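Local coordinates for putative lipoprotein (Bacteroides ovatus, PDB 3OQQ) that is of unknown function but is a putative extracellular lipoprotein that holds calcium ions in its crystal structure, at residues Ile137-Asp140 with Asp144-Phe147. Sequence-based numbering, arbitrary orientation.
Sequences IQLD and DEDF. With CA (calcium ion), chain B; CA (calcium ion), chain C.
L139 and E145 meet where 137-140 and 144-147, irregular runs of one loop without strand pairing, come nearest at the CA atoms of L139 and D144, 6.9 Å apart, and the E145 side chain reaches the L139 backbone. The amide N of L139 donates to OE2 of E145 at 2.9 Å, a moderately straight bond (154°) that arrives on the anti side of the carboxylate and 34° out of its plane. With CG beside the backbone N, the E145 chain bends at chi2 (-66°), which brings the carboxylate alongside CG and CD1 of L139; CD1 of L139 packs 3.6 Å from OE1 of E145 and 3.8 Å from CB of D144. The CG of Q138 lies 3.8 Å from OE2 of E145, while the Q138 amide is bonded beyond the two segments, NE2 to T383 O and OE1 to S382 OG. NE2 of Q138 also comes obliquely to CZ of F147, a loose contact at 4.3 Å. The loop links antiparallel strands 122-131 and 150-161 and carries a two-calcium site, where OD1 of D146 bridges both ions and OD2 binds one of them, 2.4 Å away. E132, N148, D149, G186 and E397 supply further ligands. E145 belongs to the second shell: its OE1 accepts a hydrogen bond, 2.7 Å long, from a calcium-bound water that in turn accepts one from the backbone N of D146. Shortening this side chain to an alanine would probably leave the L139 amide without its acceptor here and the calcium-bound water less firmly oriented. The OE2 atom of E132 binds calcium and also accepts the backbone N-H of F147.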
ATOM      1  N   ILE A 137      -6.930 -17.196 -16.311  1.00 25.78           N
ATOM      2  CA  ILE A 137      -5.929 -18.158 -16.777  1.00 26.05           C
ATOM      3  C   ILE A 137      -4.661 -18.057 -15.916  1.00 30.41           C
ATOM      4  O   ILE A 137      -4.225 -16.946 -15.580  1.00 29.42           O
ATOM      5  CB  ILE A 137      -5.612 -17.969 -18.289  1.00 29.67           C
ATOM      6  CG1 ILE A 137      -6.890 -18.147 -19.142  1.00 30.69           C
ATOM      7  CG2 ILE A 137      -4.477 -18.946 -18.761  1.00 29.23           C
ATOM      8  CD1 ILE A 137      -6.768 -17.637 -20.542  1.00 43.99           C
ATOM      9  N   GLN A 138      -4.077 -19.214 -15.582  1.00 27.70           N
ATOM     10  CA  GLN A 138      -2.858 -19.329 -14.775  1.00 28.24           C
ATOM     11  C   GLN A 138      -2.196 -20.678 -14.965  1.00 33.49           C
ATOM     12  O   GLN A 138      -2.890 -21.671 -15.185  1.00 34.22           O
ATOM     13  CB  GLN A 138      -3.183 -19.158 -13.290  1.00 29.16           C
ATOM     14  CG  GLN A 138      -2.090 -18.429 -12.500  1.00 38.49           C
ATOM     15  CD  GLN A 138      -2.532 -18.067 -11.093  1.00 37.48           C
ATOM     16  OE1 GLN A 138      -3.406 -18.701 -10.504  1.00 32.25           O
ATOM     17  NE2 GLN A 138      -1.870 -17.103 -10.489  1.00 25.47           N
ATOM     18  N   LEU A 139      -0.861 -20.738 -14.835  1.00 30.19           N
ATOM     19  CA  LEU A 139      -0.160 -22.018 -14.892  1.00 31.80           C
ATOM     20  C   LEU A 139      -0.580 -22.863 -13.681  1.00 36.96           C
ATOM     21  O   LEU A 139      -0.848 -22.285 -12.624  1.00 34.15           O
ATOM     22  CB  LEU A 139       1.378 -21.792 -14.883  1.00 31.56           C
ATOM     23  CG  LEU A 139       2.007 -21.234 -16.159  1.00 36.00           C
ATOM     24  CD1 LEU A 139       3.354 -20.578 -15.867  1.00 35.51           C
ATOM     25  CD2 LEU A 139       2.144 -22.318 -17.230  1.00 38.03           C
ATOM     26  N   ASP A 140      -0.629 -24.214 -13.812  1.00 37.66           N
ATOM     27  CA  ASP A 140      -0.933 -25.090 -12.664  1.00 38.92           C
ATOM     28  C   ASP A 140       0.037 -24.749 -11.538  1.00 39.92           C
ATOM     29  O   ASP A 140      -0.401 -24.478 -10.416  1.00 39.86           O
ATOM     30  CB  ASP A 140      -0.869 -26.588 -13.032  1.00 43.25           C
ATOM     31  CG  ASP A 140      -2.098 -27.117 -13.748  1.00 64.61           C
ATOM     32  OD1 ASP A 140      -3.232 -26.710 -13.375  1.00 65.03           O
ATOM     33  OD2 ASP A 140      -1.934 -27.972 -14.655  1.00 76.27           O
ATOM     34  N   ASP A 144       5.116 -20.134 -11.130  1.00 23.76           N
ATOM     35  CA  ASP A 144       5.983 -20.209 -12.302  1.00 22.90           C
ATOM     36  C   ASP A 144       5.705 -18.962 -13.191  1.00 26.49           C
ATOM     37  O   ASP A 144       6.428 -18.698 -14.154  1.00 26.07           O
ATOM     38  CB  ASP A 144       5.776 -21.524 -13.076  1.00 25.11           C
ATOM     39  CG  ASP A 144       6.749 -22.626 -12.678  1.00 36.69           C
ATOM     40  OD1 ASP A 144       7.820 -22.306 -12.118  1.00 37.44           O
ATOM     41  OD2 ASP A 144       6.473 -23.790 -12.984  1.00 42.08           O
ATOM     42  N   GLU A 145       4.649 -18.193 -12.844  1.00 21.78           N
ATOM     43  CA  GLU A 145       4.334 -16.897 -13.470  1.00 21.01           C
ATOM     44  C   GLU A 145       5.390 -15.914 -12.994  1.00 23.32           C
ATOM     45  O   GLU A 145       6.019 -16.188 -11.967  1.00 22.72           O
ATOM     46  CB  GLU A 145       2.906 -16.404 -13.088  1.00 21.81           C
ATOM     47  CG  GLU A 145       1.753 -17.316 -13.503  1.00 27.23           C
ATOM     48  CD  GLU A 145       1.458 -17.520 -14.977  1.00 41.06           C
ATOM     49  OE1 GLU A 145       2.275 -17.108 -15.831  1.00 28.71           O
ATOM     50  OE2 GLU A 145       0.414 -18.140 -15.277  1.00 30.88           O
ATOM     51  N   ASP A 146       5.606 -14.788 -13.711  1.00 20.16           N
ATOM     52  CA  ASP A 146       6.660 -13.851 -13.325  1.00 19.36           C
ATOM     53  C   ASP A 146       6.226 -12.798 -12.260  1.00 22.53           C
ATOM     54  O   ASP A 146       7.101 -12.188 -11.627  1.00 22.69           O
ATOM     55  CB  ASP A 146       7.313 -13.169 -14.559  1.00 20.71           C
ATOM     56  CG  ASP A 146       6.439 -12.407 -15.554  1.00 22.34           C
ATOM     57  OD1 ASP A 146       5.226 -12.239 -15.292  1.00 19.36           O
ATOM     58  OD2 ASP A 146       6.970 -11.975 -16.590  1.00 24.21           O
ATOM     59  N   PHE A 147       4.911 -12.595 -12.063  1.00 18.50           N
ATOM     60  CA  PHE A 147       4.337 -11.648 -11.085  1.00 18.18           C
ATOM     61  C   PHE A 147       4.900 -10.224 -11.227  1.00 21.35           C
ATOM     62  O   PHE A 147       5.090  -9.539 -10.222  1.00 21.16           O
ATOM     63  CB  PHE A 147       4.489 -12.142  -9.629  1.00 18.37           C
ATOM     64  CG  PHE A 147       3.382 -13.101  -9.251  1.00 18.79           C
ATOM     65  CD1 PHE A 147       3.482 -14.464  -9.555  1.00 19.81           C
ATOM     66  CD2 PHE A 147       2.216 -12.638  -8.640  1.00 18.30           C
ATOM     67  CE1 PHE A 147       2.439 -15.346  -9.244  1.00 21.25           C
ATOM     68  CE2 PHE A 147       1.173 -13.519  -8.325  1.00 20.99           C
ATOM     69  CZ  PHE A 147       1.286 -14.864  -8.638  1.00 19.90           C
TER
HETATM   70 CA    CA B 457       5.351 -10.254 -17.126  1.00 21.67          CA
HETATM   71 CA    CA C 458       2.841 -12.678 -15.998  1.00 20.66          CA
HETATM   72  O   HOH W   1       3.764 -14.903 -16.207  1.00 17.06           O
HETATM   73  O   HOH W   2       3.684 -12.092 -18.122  1.00 18.14           O
HETATM   74  O   HOH W   3       1.164 -13.121 -17.632  1.00 21.04           O